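PDB 6CTZ: gentamicin resistance protein from Enterococcus gallinarum, which probably confers resistance to gentamicin, kanamycin and related aminoglycosides by transferring a phosphate from a guanine nucleotide to the drug's 2''-hydroxyl. Local coordinates for residues K109-N121 / E236-E248. The protein carries 2 engineered substitutions. Sequence-based numbering, arbitrary orientation. Where two conformers were deposited one is given.
Sequences KDRLALQLAEFMN and ELFTRQVMAYRGE
Tyr245 lays its ring along helix 109-121, with Leu114 CD1 over one face, 3.9 Å from the ring centroid in a CH-pi contact. Its OH donates to Asp110 OD1 at 2.6 Å, on the carboxylate's syn side; OD1 itself lies at the edge of the tyrosine ring, near its plane. With CG anti to the backbone N (chi1 178°), Asp110 also reaches a water that donates to OD1 and accepts from Gln241 NE2, so two donors grip one carboxylate oxygen.

Where the helices cross at -53°, the small side chains of Ala113 and Ala117 let the axes approach to 8.2 Å. Ala113 is a knob among Phe238, Gln241, Val242 and Tyr245; Phe238 in turn enters a hole lined by Lys109, Leu112, Ala113 and Leu116, with Leu116 CD1 at the ring's edge, 3.7 Å from Phe238 CZ.

At the other end, in the conformers modelled here, Arg246 bends at chi3 (72°), and Met120 CB lies over the centre of its guanidinium, 3.4 Å from Arg246 CZ. Arg246 NE donates nearly straight to Asn121 OD1 at 3.1 Å, arriving above the amide's carbonyl plane. Glu248 OE2 sits over the opposite guanidinium face as a long charge pair, itself bonded to Tyr227. Within this kinase-like fold, the two helices are thus joined by a mainly apolar middle, with directional polar bonds at its two ends.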
ATOM      1  N   LYS A 109      14.456   7.316 -13.061  1.00 14.63           N
ATOM      2  CA  LYS A 109      13.227   6.540 -13.185  1.00 14.86           C
ATOM      3  C   LYS A 109      13.517   5.138 -13.690  1.00 13.18           C
ATOM      4  O   LYS A 109      12.903   4.174 -13.227  1.00 13.38           O
ATOM      5  CB  LYS A 109      12.210   7.247 -14.078  1.00 18.20           C
ATOM      6  CG  LYS A 109      11.603   8.475 -13.415  1.00 22.22           C
ATOM      7  CD  LYS A 109      10.419   9.019 -14.184  1.00 23.95           C
ATOM      8  CE  LYS A 109      10.818   9.441 -15.589  1.00 26.90           C
ATOM      9  NZ  LYS A 109       9.694  10.122 -16.284  1.00 28.33           N
ATOM     10  N   ASP A 110      14.453   5.002 -14.631  1.00 13.41           N
ATOM     11  CA  ASP A 110      14.812   3.684 -15.145  1.00 13.95           C
ATOM     12  C   ASP A 110      15.355   2.799 -14.028  1.00 12.23           C
ATOM     13  O   ASP A 110      14.937   1.645 -13.875  1.00 12.60           O
ATOM     14  CB  ASP A 110      15.819   3.856 -16.288  1.00 16.15           C
ATOM     15  CG  ASP A 110      16.297   2.547 -16.868  1.00 21.34           C
ATOM     16  OD1 ASP A 110      15.461   1.681 -17.148  1.00 22.82           O
ATOM     17  OD2 ASP A 110      17.520   2.411 -17.108  1.00 25.59           O
ATOM     18  N   ARG A 111      16.267   3.336 -13.208  1.00 12.69           N
ATOM     19  CA  ARG A 111      16.833   2.546 -12.116  1.00 12.88           C
ATOM     20  C   ARG A 111      15.780   2.213 -11.064  1.00 11.66           C
ATOM     21  O   ARG A 111      15.749   1.092 -10.539  1.00 11.45           O
ATOM     22  CB  ARG A 111      18.026   3.271 -11.485  1.00 15.67           C
ATOM     23  CG  ARG A 111      19.130   3.638 -12.458  1.00 18.15           C
ATOM     24  CD  ARG A 111      19.600   2.442 -13.275  1.00 20.64           C
ATOM     25  NE  ARG A 111      20.181   1.382 -12.455  1.00 21.49           N
ATOM     26  CZ  ARG A 111      20.671   0.247 -12.947  1.00 22.81           C
ATOM     27  NH1 ARG A 111      20.649   0.023 -14.259  1.00 22.67           N
ATOM     28  NH2 ARG A 111      21.181  -0.667 -12.132  1.00 24.07           N
ATOM     29  N   LEU A 112      14.906   3.171 -10.747  1.00 11.34           N
ATOM     30  CA  LEU A 112      13.828   2.894  -9.800  1.00 11.01           C
ATOM     31  C   LEU A 112      12.897   1.815 -10.330  1.00 10.23           C
ATOM     32  O   LEU A 112      12.479   0.930  -9.579  1.00 11.17           O
ATOM     33  CB  LEU A 112      13.040   4.168  -9.512  1.00 11.91           C
ATOM     34  CG  LEU A 112      13.753   5.196  -8.637  1.00 14.91           C
ATOM     35  CD1 LEU A 112      13.005   6.510  -8.679  1.00 16.78           C
ATOM     36  CD2 LEU A 112      13.885   4.707  -7.189  1.00 15.94           C
ATOM     37  N   ALA A 113      12.567   1.867 -11.626  1.00 10.70           N
ATOM     38  CA  ALA A 113      11.699   0.847 -12.215  1.00 10.87           C
ATOM     39  C   ALA A 113      12.329  -0.535 -12.118  1.00 10.79           C
ATOM     40  O   ALA A 113      11.649  -1.516 -11.787  1.00 11.18           O
ATOM     41  CB  ALA A 113      11.396   1.185 -13.678  1.00 11.58           C
ATOM     42  N   LEU A 114      13.635  -0.624 -12.372  1.00 10.90           N
ATOM     43  CA  LEU A 114      14.326  -1.902 -12.271  1.00 11.65           C
ATOM     44  C   LEU A 114      14.293  -2.424 -10.839  1.00 11.20           C
ATOM     45  O   LEU A 114      14.037  -3.613 -10.604  1.00 11.58           O
ATOM     46  CB  LEU A 114      15.764  -1.716 -12.739  1.00 13.10           C
ATOM     47  CG  LEU A 114      16.665  -2.945 -12.661  1.00 15.89           C
ATOM     48  CD1 LEU A 114      16.080  -4.126 -13.435  1.00 17.71           C
ATOM     49  CD2 LEU A 114      18.064  -2.583 -13.155  1.00 18.91           C
ATOM     50  N   GLN A 115      14.554  -1.553  -9.864  1.00 10.82           N
ATOM     51  CA  GLN A 115      14.567  -1.996  -8.475  1.00 10.48           C
ATOM     52  C   GLN A 115      13.181  -2.394  -7.994  1.00 10.40           C
ATOM     53  O   GLN A 115      13.042  -3.351  -7.226  1.00 10.89           O
ATOM     54  CB  GLN A 115      15.140  -0.915  -7.575  1.00 10.95           C
ATOM     55  CG  GLN A 115      16.623  -0.714  -7.723  1.00 13.01           C
ATOM     56  CD  GLN A 115      17.117   0.282  -6.709  1.00 13.78           C
ATOM     57  OE1 GLN A 115      17.132   1.480  -6.967  1.00 15.56           O
ATOM     58  NE2 GLN A 115      17.474  -0.203  -5.524  1.00 14.93           N
ATOM     59  N   LEU A 116      12.140  -1.675  -8.421  1.00 10.38           N
ATOM     60  CA  LEU A 116      10.785  -2.062  -8.044  1.00 10.68           C
ATOM     61  C   LEU A 116      10.388  -3.381  -8.692  1.00  9.80           C
ATOM     62  O   LEU A 116       9.750  -4.226  -8.049  1.00 10.62           O
ATOM     63  CB  LEU A 116       9.803  -0.951  -8.409  1.00 12.64           C
ATOM     64  CG  LEU A 116       9.797   0.232  -7.454  1.00 15.36           C
ATOM     65  CD1 LEU A 116       8.954   1.346  -8.022  1.00 17.38           C
ATOM     66  CD2 LEU A 116       9.254  -0.193  -6.090  1.00 16.17           C
ATOM     67  N   ALA A 117      10.766  -3.584  -9.953  1.00 10.83           N
ATOM     68  CA  ALA A 117      10.512  -4.871 -10.594  1.00 11.13           C
ATOM     69  C   ALA A 117      11.164  -6.003  -9.813  1.00 10.42           C
ATOM     70  O   ALA A 117      10.548  -7.054  -9.586  1.00 11.36           O
ATOM     71  CB  ALA A 117      11.036  -4.855 -12.030  1.00 12.91           C
ATOM     72  N   GLU A 118      12.405  -5.793  -9.373  1.00 10.61           N
ATOM     73  CA  GLU A 118      13.111  -6.817  -8.608  1.00 11.55           C
ATOM     74  C   GLU A 118      12.433  -7.076  -7.270  1.00 10.70           C
ATOM     75  O   GLU A 118      12.299  -8.231  -6.850  1.00 11.97           O
ATOM     76  CB  GLU A 118      14.566  -6.390  -8.409  1.00 13.73           C
ATOM     77  CG  GLU A 118      15.396  -7.317  -7.542  1.00 18.92           C
ATOM     78  CD  GLU A 118      16.829  -6.836  -7.397  0.47 20.78           C
ATOM     79  OE1 GLU A 118      17.034  -5.709  -6.895  0.49 21.50           O
ATOM     80  OE2 GLU A 118      17.748  -7.573  -7.806  0.46 21.95           O
ATOM     81  N   PHE A 119      11.993  -6.016  -6.591  1.00 10.05           N
ATOM     82  CA  PHE A 119      11.290  -6.173  -5.319  1.00 10.09           C
ATOM     83  C   PHE A 119      10.006  -6.979  -5.501  1.00  9.47           C
ATOM     84  O   PHE A 119       9.720  -7.907  -4.732  1.00 10.19           O
ATOM     85  CB  PHE A 119      10.987  -4.791  -4.739  1.00 10.48           C
ATOM     86  CG  PHE A 119      10.121  -4.813  -3.510  1.00 10.39           C
ATOM     87  CD1 PHE A 119      10.642  -5.177  -2.279  1.00 12.10           C
ATOM     88  CD2 PHE A 119       8.784  -4.453  -3.584  1.00 11.78           C
ATOM     89  CE1 PHE A 119       9.844  -5.188  -1.147  1.00 12.30           C
ATOM     90  CE2 PHE A 119       7.982  -4.472  -2.452  1.00 13.17           C
ATOM     91  CZ  PHE A 119       8.520  -4.832  -1.231  1.00 12.89           C
ATOM     92  N   MET A 120       9.223  -6.650  -6.532  1.00 10.06           N
ATOM     93  CA  MET A 120       7.985  -7.375  -6.792  1.00 11.07           C
ATOM     94  C   MET A 120       8.276  -8.827  -7.134  1.00 10.86           C
ATOM     95  O   MET A 120       7.553  -9.734  -6.700  1.00 12.17           O
ATOM     96  CB  MET A 120       7.208  -6.676  -7.908  1.00 12.47           C
ATOM     97  CG  MET A 120       6.750  -5.279  -7.519  1.00 14.54           C
ATOM     98  SD  MET A 120       6.065  -4.280  -8.865  1.00 19.07           S
ATOM     99  CE  MET A 120       4.338  -4.718  -8.803  1.00 21.31           C
ATOM    100  N   ASN A 121       9.286  -9.021  -7.932  1.00 11.87           N
ATOM    101  CA  ASN A 121       9.755 -10.363  -8.162  0.63 12.69           C
ATOM    102  C   ASN A 121      10.139 -11.292  -6.891  1.00 11.22           C
ATOM    103  O   ASN A 121       9.803 -12.465  -6.677  1.00 12.70           O
ATOM    104  CB  ASN A 121      10.907 -10.409  -9.160  0.63 15.36           C
ATOM    105  CG  ASN A 121      10.467 -10.230 -10.585  0.63 19.33           C
ATOM    106  OD1 ASN A 121       9.314 -10.212 -10.927  0.63 20.34           O
ATOM    107  ND2 ASN A 121      11.434 -10.119 -11.422  0.63 22.25           N
ATOM    108  N   GLU A 236       1.328   5.823 -16.124  1.00 14.45           N
ATOM    109  CA  GLU A 236       1.331   4.649 -16.991  1.00 14.84           C
ATOM    110  C   GLU A 236       2.706   4.374 -17.584  1.00 14.09           C
ATOM    111  O   GLU A 236       3.112   3.211 -17.706  1.00 14.25           O
ATOM    112  CB  GLU A 236       0.292   4.815 -18.097  1.00 15.28           C
ATOM    113  CG  GLU A 236       0.246   3.618 -19.023  1.00 15.99           C
ATOM    114  CD  GLU A 236      -0.873   3.679 -20.045  1.00 18.34           C
ATOM    115  OE1 GLU A 236      -1.822   4.478 -19.876  1.00 20.53           O
ATOM    116  OE2 GLU A 236      -0.796   2.911 -21.023  1.00 19.14           O
ATOM    117  N   LEU A 237       3.437   5.418 -17.975  1.00 15.33           N
ATOM    118  CA  LEU A 237       4.742   5.196 -18.595  1.00 16.75           C
ATOM    119  C   LEU A 237       5.692   4.490 -17.637  1.00 14.50           C
ATOM    120  O   LEU A 237       6.338   3.497 -18.000  1.00 14.20           O
ATOM    121  CB  LEU A 237       5.333   6.517 -19.091  1.00 19.86           C
ATOM    122  CG  LEU A 237       4.768   6.993 -20.429  1.00 25.04           C
ATOM    123  CD1 LEU A 237       5.315   8.368 -20.754  1.00 27.17           C
ATOM    124  CD2 LEU A 237       5.113   6.016 -21.541  1.00 26.25           C
ATOM    125  N   PHE A 238       5.761   4.967 -16.393  1.00 13.59           N
ATOM    126  CA  PHE A 238       6.621   4.320 -15.408  1.00 13.08           C
ATOM    127  C   PHE A 238       6.141   2.909 -15.110  1.00 12.24           C
ATOM    128  O   PHE A 238       6.949   1.975 -15.001  1.00 12.35           O
ATOM    129  CB  PHE A 238       6.668   5.145 -14.124  1.00 13.51           C
ATOM    130  CG  PHE A 238       7.523   4.532 -13.063  1.00 13.77           C
ATOM    131  CD1 PHE A 238       8.900   4.700 -13.089  1.00 15.60           C
ATOM    132  CD2 PHE A 238       6.959   3.764 -12.056  1.00 14.12           C
ATOM    133  CE1 PHE A 238       9.695   4.128 -12.121  1.00 16.91           C
ATOM    134  CE2 PHE A 238       7.757   3.191 -11.088  1.00 14.59           C
ATOM    135  CZ  PHE A 238       9.127   3.372 -11.126  1.00 16.41           C
ATOM    136  N   THR A 239       4.825   2.733 -14.972  1.00 11.61           N
ATOM    137  CA  THR A 239       4.285   1.411 -14.686  1.00 11.03           C
ATOM    138  C   THR A 239       4.656   0.423 -15.782  1.00 10.95           C
ATOM    139  O   THR A 239       5.039  -0.720 -15.495  1.00 11.14           O
ATOM    140  CB  THR A 239       2.770   1.509 -14.508  1.00 11.55           C
ATOM    141  OG1 THR A 239       2.482   2.357 -13.390  1.00 12.46           O
ATOM    142  CG2 THR A 239       2.166   0.154 -14.250  1.00 11.97           C
ATOM    143  N   ARG A 240       4.569   0.852 -17.046  1.00 11.51           N
ATOM    144  CA  ARG A 240       4.938  -0.024 -18.154  1.00 12.00           C
ATOM    145  C   ARG A 240       6.418  -0.381 -18.122  1.00 11.70           C
ATOM    146  O   ARG A 240       6.793  -1.480 -18.542  1.00 12.88           O
ATOM    147  CB  ARG A 240       4.563   0.635 -19.481  1.00 12.27           C
ATOM    148  CG  ARG A 240       3.082   0.562 -19.793  1.00 13.24           C
ATOM    149  CD  ARG A 240       2.736   1.374 -21.042  1.00 14.17           C
ATOM    150  NE  ARG A 240       1.353   1.174 -21.472  1.00 14.93           N
ATOM    151  CZ  ARG A 240       0.965   0.214 -22.309  1.00 15.70           C
ATOM    152  NH1 ARG A 240       1.854  -0.639 -22.804  1.00 17.14           N
ATOM    153  NH2 ARG A 240      -0.315   0.096 -22.632  1.00 17.23           N
ATOM    154  N   GLN A 241       7.272   0.529 -17.631  1.00 11.87           N
ATOM    155  CA  GLN A 241       8.693   0.225 -17.475  1.00 13.26           C
ATOM    156  C   GLN A 241       8.911  -0.871 -16.437  1.00 12.15           C
ATOM    157  O   GLN A 241       9.724  -1.776 -16.646  1.00 12.55           O
ATOM    158  CB  GLN A 241       9.464   1.474 -17.045  1.00 16.12           C
ATOM    159  CG  GLN A 241       9.594   2.589 -18.061  1.00 20.84           C
ATOM    160  CD  GLN A 241      10.412   3.750 -17.504  1.00 25.54           C
ATOM    161  OE1 GLN A 241       9.862   4.709 -16.956  1.00 28.61           O
ATOM    162  NE2 GLN A 241      11.733   3.655 -17.623  1.00 26.32           N
ATOM    163  N   VAL A 242       8.211  -0.791 -15.303  1.00 10.94           N
ATOM    164  CA  VAL A 242       8.293  -1.852 -14.299  1.00 10.65           C
ATOM    165  C   VAL A 242       7.819  -3.175 -14.889  1.00 10.68           C
ATOM    166  O   VAL A 242       8.479  -4.213 -14.747  1.00 11.37           O
ATOM    167  CB  VAL A 242       7.498  -1.473 -13.036  1.00 10.83           C
ATOM    168  CG1 VAL A 242       7.577  -2.608 -12.021  1.00 11.17           C
ATOM    169  CG2 VAL A 242       8.032  -0.172 -12.412  1.00 11.49           C
ATOM    170  N   MET A 243       6.679  -3.147 -15.588  1.00 10.82           N
ATOM    171  CA  MET A 243       6.143  -4.364 -16.192  1.00 11.48           C
ATOM    172  C   MET A 243       7.130  -4.979 -17.172  1.00 11.15           C
ATOM    173  O   MET A 243       7.294  -6.204 -17.216  1.00 12.71           O
ATOM    174  CB  MET A 243       4.831  -4.048 -16.907  1.00 11.02           C
ATOM    175  CG  MET A 243       3.711  -3.705 -15.942  1.00 11.09           C
ATOM    176  SD  MET A 243       2.256  -3.129 -16.820  1.00 12.82           S
ATOM    177  CE  MET A 243       1.097  -3.117 -15.441  1.00 13.14           C
ATOM    178  N   ALA A 244       7.808  -4.147 -17.964  1.00 11.81           N
ATOM    179  CA  ALA A 244       8.764  -4.681 -18.925  1.00 13.20           C
ATOM    180  C   ALA A 244       9.920  -5.370 -18.213  1.00 13.14           C
ATOM    181  O   ALA A 244      10.312  -6.485 -18.576  1.00 15.60           O
ATOM    182  CB  ALA A 244       9.259  -3.569 -19.844  1.00 14.84           C
ATOM    183  N   TYR A 245      10.478  -4.727 -17.182  1.00 12.32           N
ATOM    184  CA  TYR A 245      11.585  -5.349 -16.461  1.00 12.81           C
ATOM    185  C   TYR A 245      11.152  -6.644 -15.792  1.00 14.33           C
ATOM    186  O   TYR A 245      11.962  -7.562 -15.625  1.00 15.46           O
ATOM    187  CB  TYR A 245      12.163  -4.380 -15.429  1.00 13.25           C
ATOM    188  CG  TYR A 245      13.207  -3.430 -15.969  1.00 13.14           C
ATOM    189  CD1 TYR A 245      14.262  -3.904 -16.740  1.00 14.14           C
ATOM    190  CD2 TYR A 245      13.156  -2.066 -15.687  1.00 13.74           C
ATOM    191  CE1 TYR A 245      15.237  -3.046 -17.221  1.00 14.46           C
ATOM    192  CE2 TYR A 245      14.125  -1.201 -16.160  1.00 14.36           C
ATOM    193  CZ  TYR A 245      15.165  -1.695 -16.927  1.00 15.08           C
ATOM    194  OH  TYR A 245      16.139  -0.840 -17.401  1.00 17.24           O
ATOM    195  N   ARG A 246       9.882  -6.743 -15.416  1.00 13.97           N
ATOM    196  CA  ARG A 246       9.379  -7.985 -14.843  0.53 14.01           C
ATOM    197  C   ARG A 246       9.053  -9.037 -15.890  1.00 16.28           C
ATOM    198  O   ARG A 246       8.781 -10.187 -15.520  1.00 21.13           O
ATOM    199  CB  ARG A 246       8.146  -7.735 -13.975  0.53 13.11           C
ATOM    200  CG  ARG A 246       8.470  -6.996 -12.703  0.53 12.93           C
ATOM    201  CD  ARG A 246       7.302  -6.919 -11.754  0.53 13.91           C
ATOM    202  NE  ARG A 246       7.009  -8.202 -11.120  0.53 14.57           N
ATOM    203  CZ  ARG A 246       5.874  -8.459 -10.482  0.53 15.93           C
ATOM    204  NH1 ARG A 246       4.942  -7.521 -10.420  0.53 16.65           N
ATOM    205  NH2 ARG A 246       5.666  -9.641  -9.905  0.53 17.92           N
ATOM    206  N   GLY A 247       9.092  -8.695 -17.172  1.00 14.76           N
ATOM    207  CA  GLY A 247       8.808  -9.684 -18.193  1.00 15.22           C
ATOM    208  C   GLY A 247       7.341  -9.982 -18.349  1.00 15.12           C
ATOM    209  O   GLY A 247       6.981 -11.074 -18.803  1.00 17.14           O
ATOM    210  N   GLU A 248       6.472  -9.054 -17.963  1.00 13.91           N
ATOM    211  CA  GLU A 248       5.052  -9.228 -18.220  1.00 13.19           C
ATOM    212  C   GLU A 248       4.815  -9.306 -19.724  1.00 14.41           C
ATOM    213  O   GLU A 248       5.588  -8.777 -20.529  1.00 15.06           O
ATOM    214  CB  GLU A 248       4.266  -8.054 -17.643  1.00 12.73           C
ATOM    215  CG  GLU A 248       4.459  -7.801 -16.147  1.00 13.30           C
ATOM    216  CD  GLU A 248       3.768  -8.802 -15.230  1.00 13.26           C
ATOM    217  OE1 GLU A 248       3.203  -9.816 -15.700  1.00 15.40           O
ATOM    218  OE2 GLU A 248       3.784  -8.553 -14.009  1.00 14.04           O
TER
HETATM  219  O   HOH W   1      13.069   1.358 -18.396  1.00 48.92           O